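Local coordinates for Iron(III) ABC transporter, periplasmic iron-compound-binding protein (Vibrio cholerae, PDB 5GGY), which probably binds iron(III)-hydroxamate siderophores such as Desferal in the periplasm and delivers them to an ABC transporter for iron uptake, at residues 209-212 with 213-216; 231-235 with 236-240; 146-149 with 150-154. One frame throughout, in Å; residues are numbered along the deposited sequence.

Contact 1: residues 209-212 with 213-216; sequences LSEL and QHVE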
# COMPACT_ATOMS: atom_id res chain seq x y z
N LEU A 209 12.68 -31.96 8.75
CA LEU A 209 11.37 -31.87 9.40
C LEU A 209 11.51 -31.82 10.92
O LEU A 209 10.74 -31.14 11.59
CB LEU A 209 10.48 -33.04 8.99
CG LEU A 209 9.08 -33.06 9.62
CD1 LEU A 209 8.30 -31.81 9.22
CD2 LEU A 209 8.32 -34.32 9.24
N SER A 210 12.50 -32.54 11.44
CA SER A 210 12.73 -32.59 12.88
C SER A 210 13.05 -31.23 13.49
O SER A 210 12.89 -31.03 14.70
CB SER A 210 13.87 -33.57 13.18
OG SER A 210 15.06 -33.17 12.52
N GLU A 211 13.49 -30.29 12.66
CA GLU A 211 13.83 -28.94 13.13
C GLU A 211 12.59 -28.19 13.62
O GLU A 211 12.71 -27.22 14.37
CB GLU A 211 14.52 -28.13 12.04
CG GLU A 211 16.00 -28.46 11.86
CD GLU A 211 16.84 -28.03 13.05
OE1 GLU A 211 16.42 -27.13 13.80
OE2 GLU A 211 17.94 -28.60 13.23
N LEU A 212 11.42 -28.64 13.20
CA LEU A 212 10.17 -28.00 13.61
C LEU A 212 9.84 -28.29 15.07
O LEU A 212 8.87 -27.75 15.61
CB LEU A 212 9.01 -28.45 12.71
CG LEU A 212 9.07 -28.00 11.25
CD1 LEU A 212 7.73 -28.25 10.58
CD2 LEU A 212 9.45 -26.54 11.15
N GLN A 213 10.63 -29.15 15.70
CA GLN A 213 10.49 -29.40 17.13
C GLN A 213 10.73 -28.13 17.94
O GLN A 213 10.18 -27.96 19.03
CB GLN A 213 11.44 -30.50 17.60
CG GLN A 213 10.96 -31.91 17.35
CD GLN A 213 11.93 -32.95 17.88
OE1 GLN A 213 11.60 -33.74 18.77
NE2 GLN A 213 13.15 -32.94 17.34
N HIS A 214 11.55 -27.24 17.39
CA HIS A 214 11.85 -25.97 18.05
C HIS A 214 10.66 -25.02 18.06
O HIS A 214 10.74 -23.92 18.61
CB HIS A 214 13.05 -25.30 17.38
CG HIS A 214 14.37 -25.79 17.87
ND1 HIS A 214 15.41 -26.13 17.02
CD2 HIS A 214 14.84 -26.01 19.12
CE1 HIS A 214 16.45 -26.53 17.73
NE2 HIS A 214 16.13 -26.47 19.01
N VAL A 215 9.56 -25.44 17.44
CA VAL A 215 8.35 -24.63 17.44
C VAL A 215 7.42 -25.08 18.57
O VAL A 215 6.37 -25.68 18.33
CB VAL A 215 7.61 -24.70 16.09
CG1 VAL A 215 6.54 -23.63 16.01
CG2 VAL A 215 8.60 -24.54 14.94
N GLU A 216 7.83 -24.80 19.80
CA GLU A 216 6.96 -24.96 20.96
C GLU A 216 5.89 -23.89 20.90
O GLU A 216 4.75 -24.09 21.33
CB GLU A 216 7.76 -24.85 22.26
CG GLU A 216 8.93 -25.83 22.36
CD GLU A 216 8.50 -27.19 22.86
OE1 GLU A 216 7.64 -27.26 23.76
OE2 GLU A 216 9.02 -28.21 22.34
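The carbonyl oxygen of S210 is gripped twice by one residue, Q213. The backbone N of Q213 donates to S210 O at 3.1 Å, and the side-chain amide returns to the same atom, Q213 NE2 lying 3.3 Å from S210 O. The two donors arrive from opposite faces of the carbonyl plane: the backbone N stands well above it, while NE2 is tilted by only 23°. The amide can fold back because CG of Q213 sits beside its own backbone N (chi1 -82°), and this CG lies 3.4 Å from S210 O; the acceptor in turn lies close to the amide plane, and this second bond should limit rotation of the amide.

The next two bonds repeat the i+3 to i step. H214 N reaches E211 O at 3.2 Å, and V215 N reaches L212 O at 3.0 Å, each donor above the carbonyl plane. E211 and H214 send their side chains out side by side, with the carboxylate and the imidazole turned 39° apart. E211 OE1 lies at the ring edge, 3.5 Å from H214 ND1; the carboxylate's strong partner is R208, which forms a salt bridge through OE2. On the buried side the side chains of L212 and V215 meet, L212 CD2 lying 4.4 Å from V215 CG2, and both pack on F243 of helix 242-245. The succession of i+3 to i bonds is the signature of a 3-10 helix, here a short one in the connection between strands 204-208 and 219-223 of the mixed sheet.

Contact 2: residues 231-235 with 236-240; sequences KVQKS and VLWRA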
# COMPACT_ATOMS: atom_id res chain seq x y z
N LYS A 231 0.72 -39.03 4.39
CA LYS A 231 1.89 -39.78 4.85
C LYS A 231 2.60 -39.05 5.98
O LYS A 231 3.04 -39.67 6.95
CB LYS A 231 2.87 -40.02 3.70
CG LYS A 231 4.10 -40.80 4.13
CD LYS A 231 5.02 -41.11 2.96
CE LYS A 231 6.15 -42.02 3.42
NZ LYS A 231 7.33 -42.00 2.51
N VAL A 232 2.71 -37.73 5.85
CA VAL A 232 3.35 -36.92 6.89
C VAL A 232 2.57 -37.00 8.20
O VAL A 232 3.16 -37.22 9.26
CB VAL A 232 3.49 -35.45 6.45
CG1 VAL A 232 3.89 -34.57 7.63
CG2 VAL A 232 4.50 -35.33 5.32
N GLN A 233 1.26 -36.83 8.12
CA GLN A 233 0.41 -36.78 9.30
C GLN A 233 0.47 -38.03 10.17
O GLN A 233 0.25 -37.96 11.38
CB GLN A 233 -1.04 -36.52 8.89
CG GLN A 233 -1.29 -35.11 8.38
CD GLN A 233 -2.71 -34.91 7.88
OE1 GLN A 233 -3.05 -35.32 6.77
NE2 GLN A 233 -3.54 -34.29 8.71
N LYS A 234 0.78 -39.17 9.56
CA LYS A 234 0.85 -40.44 10.29
C LYS A 234 2.25 -40.72 10.83
O LYS A 234 2.43 -41.53 11.73
CB LYS A 234 0.43 -41.60 9.40
CG LYS A 234 -0.82 -41.36 8.58
CD LYS A 234 -0.95 -42.43 7.53
CE LYS A 234 0.30 -42.50 6.67
NZ LYS A 234 0.21 -43.58 5.65
N SER A 235 3.24 -40.06 10.25
CA SER A 235 4.63 -40.30 10.61
C SER A 235 4.89 -39.98 12.08
O SER A 235 4.29 -39.08 12.65
CB SER A 235 5.56 -39.48 9.72
OG SER A 235 5.30 -38.09 9.84
N VAL A 236 5.79 -40.76 12.68
CA VAL A 236 6.13 -40.62 14.09
C VAL A 236 6.71 -39.24 14.40
O VAL A 236 6.38 -38.64 15.43
CB VAL A 236 7.13 -41.70 14.52
CG1 VAL A 236 7.31 -41.70 16.03
CG2 VAL A 236 6.67 -43.07 14.04
N LEU A 237 7.56 -38.75 13.51
CA LEU A 237 8.22 -37.46 13.71
C LEU A 237 7.22 -36.31 13.74
O LEU A 237 7.42 -35.32 14.44
CB LEU A 237 9.26 -37.22 12.61
CG LEU A 237 10.07 -35.92 12.67
CD1 LEU A 237 10.84 -35.82 13.98
CD2 LEU A 237 11.01 -35.82 11.48
N TRP A 238 6.14 -36.45 12.98
CA TRP A 238 5.12 -35.41 12.88
C TRP A 238 4.11 -35.50 14.02
O TRP A 238 3.72 -34.48 14.59
CB TRP A 238 4.41 -35.49 11.53
CG TRP A 238 3.26 -34.54 11.38
CD1 TRP A 238 1.95 -34.78 11.65
CD2 TRP A 238 3.33 -33.19 10.90
NE1 TRP A 238 1.19 -33.67 11.37
CE2 TRP A 238 2.02 -32.68 10.91
CE3 TRP A 238 4.37 -32.37 10.46
CZ2 TRP A 238 1.72 -31.38 10.50
CZ3 TRP A 238 4.07 -31.08 10.05
CH2 TRP A 238 2.76 -30.60 10.07
N ARG A 239 3.69 -36.72 14.35
CA ARG A 239 2.72 -36.93 15.42
C ARG A 239 3.29 -36.55 16.78
O ARG A 239 2.55 -36.33 17.74
CB ARG A 239 2.24 -38.38 15.45
CG ARG A 239 0.86 -38.60 14.85
CD ARG A 239 0.27 -39.92 15.30
NE ARG A 239 -1.02 -39.74 15.96
CZ ARG A 239 -1.17 -39.49 17.26
NH1 ARG A 239 -0.11 -39.39 18.04
NH2 ARG A 239 -2.39 -39.35 17.77
N ALA A 240 4.62 -36.46 16.86
CA ALA A 240 5.30 -36.12 18.11
C ALA A 240 5.71 -34.65 18.14
O ALA A 240 6.51 -34.25 18.98
CB ALA A 240 6.51 -37.02 18.31
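V232 and W238 meet where a helix ends and a new one starts: CG1 of the valine lies over one face of the indole, offset toward the rim, 3.6 Å from W238 CD2. W238 swings CG away from its own backbone N (chi1 175°), which turns the indole back across the last turn of helix 229-234. There the pyrrole part of the ring also meets Q233, W238 CD1 coming within 3.4 Å of Q233 CA. The Q233 side chain runs alongside in the same direction, its amide almost perpendicular to the indole at 87°.

S235 joins the two helices and occupies the N-cap position of helix 236-239. Its OG stands between the backbone N and the carbonyl carbon (chi1 59°), facing back to V232 O; the modelled separation is very short, so this bond is doubtful in detail. The backbone N of S235 donates soundly to the same V232 O at 3.0 Å. In the other direction S235 O accepts from R239 N at 3.0 Å, the donor nearly in line with the carbonyl bond, and more weakly from W238 N. R239 CB lies close to S235 O, and R239 CG to Q233 O. The chemistry is thus divided: S235 supplies polar links to both helices, its backbone N to the first and its carbonyl to the second, while the buried V232-W238 pair provides an apolar contact between them.

Contact 3: residues 146-149 with 150-154; sequences ELKA and SLQHA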
# COMPACT_ATOMS: atom_id res chain seq x y z
N GLU A 146 -9.06 -5.93 7.98
CA GLU A 146 -10.24 -6.72 8.32
C GLU A 146 -9.83 -8.08 8.86
O GLU A 146 -10.35 -8.53 9.89
CB GLU A 146 -11.15 -6.89 7.10
CG GLU A 146 -11.62 -5.59 6.47
CD GLU A 146 -12.44 -5.82 5.22
OE1 GLU A 146 -12.71 -6.99 4.89
OE2 GLU A 146 -12.81 -4.83 4.56
N LEU A 147 -8.91 -8.74 8.17
CA LEU A 147 -8.45 -10.07 8.56
C LEU A 147 -7.69 -10.02 9.88
O LEU A 147 -7.81 -10.92 10.71
CB LEU A 147 -7.57 -10.67 7.47
CG LEU A 147 -8.21 -10.83 6.10
CD1 LEU A 147 -7.18 -11.29 5.09
CD2 LEU A 147 -9.39 -11.80 6.16
N LYS A 148 -6.91 -8.96 10.07
CA LYS A 148 -6.16 -8.77 11.31
C LYS A 148 -7.11 -8.64 12.49
O LYS A 148 -6.86 -9.20 13.56
CB LYS A 148 -5.27 -7.53 11.21
CG LYS A 148 -4.55 -7.20 12.51
CD LYS A 148 -3.48 -6.14 12.32
CE LYS A 148 -2.78 -5.85 13.64
NZ LYS A 148 -1.61 -4.94 13.50
N ALA A 149 -8.20 -7.91 12.29
CA ALA A 149 -9.21 -7.72 13.32
C ALA A 149 -9.92 -9.03 13.64
O ALA A 149 -10.25 -9.31 14.79
CB ALA A 149 -10.22 -6.66 12.89
N SER A 150 -10.15 -9.83 12.60
CA SER A 150 -10.80 -11.12 12.75
C SER A 150 -9.94 -12.07 13.60
O SER A 150 -10.47 -12.91 14.33
CB SER A 150 -11.07 -11.75 11.38
OG SER A 150 -11.89 -10.91 10.59
N LEU A 151 -8.63 -11.91 13.50
CA LEU A 151 -7.70 -12.73 14.27
C LEU A 151 -7.65 -12.31 15.74
O LEU A 151 -7.73 -13.14 16.64
CB LEU A 151 -6.30 -12.68 13.66
CG LEU A 151 -6.14 -13.35 12.29
CD1 LEU A 151 -4.76 -13.08 11.72
CD2 LEU A 151 -6.40 -14.84 12.39
N GLN A 152 -7.52 -11.00 15.97
CA GLN A 152 -7.43 -10.48 17.33
C GLN A 152 -8.80 -10.44 18.01
O GLN A 152 -8.94 -9.91 19.11
CB GLN A 152 -6.78 -9.09 17.34
CG GLN A 152 -7.51 -8.05 16.51
CD GLN A 152 -6.66 -6.83 16.23
OE1 GLN A 152 -5.51 -6.75 16.66
NE2 GLN A 152 -7.22 -5.87 15.50
N HIS A 153 -9.80 -10.99 17.34
CA HIS A 153 -11.11 -11.19 17.95
C HIS A 153 -11.24 -12.64 18.38
O HIS A 153 -11.88 -12.95 19.39
CB HIS A 153 -12.23 -10.83 16.97
CG HIS A 153 -12.96 -9.56 17.32
ND1 HIS A 153 -12.46 -8.31 17.05
CD2 HIS A 153 -14.16 -9.37 17.92
CE1 HIS A 153 -13.31 -7.39 17.47
NE2 HIS A 153 -14.35 -8.01 18.00
N ALA A 154 -10.61 -13.53 17.61
CA ALA A 154 -10.63 -14.96 17.90
C ALA A 154 -9.44 -15.38 18.75
O ALA A 154 -9.50 -16.38 19.46
CB ALA A 154 -10.65 -15.75 16.60
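A149, S150 and K148 have the most surface buried in this last stretch of the long alpha-helix 130-154, where i+4 to i bonds run as far as the one from Q152 N to K148 O. S150 uses that pattern twice. Its backbone N donates to E146 O at 3.0 Å, and its hydroxyl folds back to the same oxygen, S150 OG lying 2.9 Å from E146 O. The two donors approach from opposite faces of the carbonyl plane, and the fold-back follows from OG standing beside the backbone N (chi1 -59°). A serine hydroxyl inside a helix is commonly satisfied this way.

Two residues further on, K148 O accepts from Q152 N at 3.1 Å. The side chain of Q152 then lies over the preceding turn, with CG 3.2 Å from K148 O, and it crosses the extended K148 chain at a slant. On the buried flank L147 and L151 pack against helix 262-276 through T272 and L276, among others, and both touch L189. The amide of Q152 and the imidazole of H153 both approach A149: Q152 NE2 lies 3.5 Å from A149 CA, and H153 ND1 makes a weak hydrogen bond to A149 O, with the oxygen at the ring edge.

Overall arrangement
Along the chain the order is contact 3, contact 1, contact 2. Contacts 1 and 2 are neighbours, with centres 13 Å apart: L237 of the short helix 236-239 packs on L209 and S210, joining the turn after strand 204-208 to the helices that follow strand 219-223. Contact 1 itself packs on strand 172-176 of the mixed sheet, and contact 2 joins it through L237. Contact 3, at the end of helix 130-154, stands apart, its centre about 27 Å from that of contact 1 and 31 Å from that of contact 2. The long helix thus carries one contact, while the other two form a single patch among the connections of the mixed sheet.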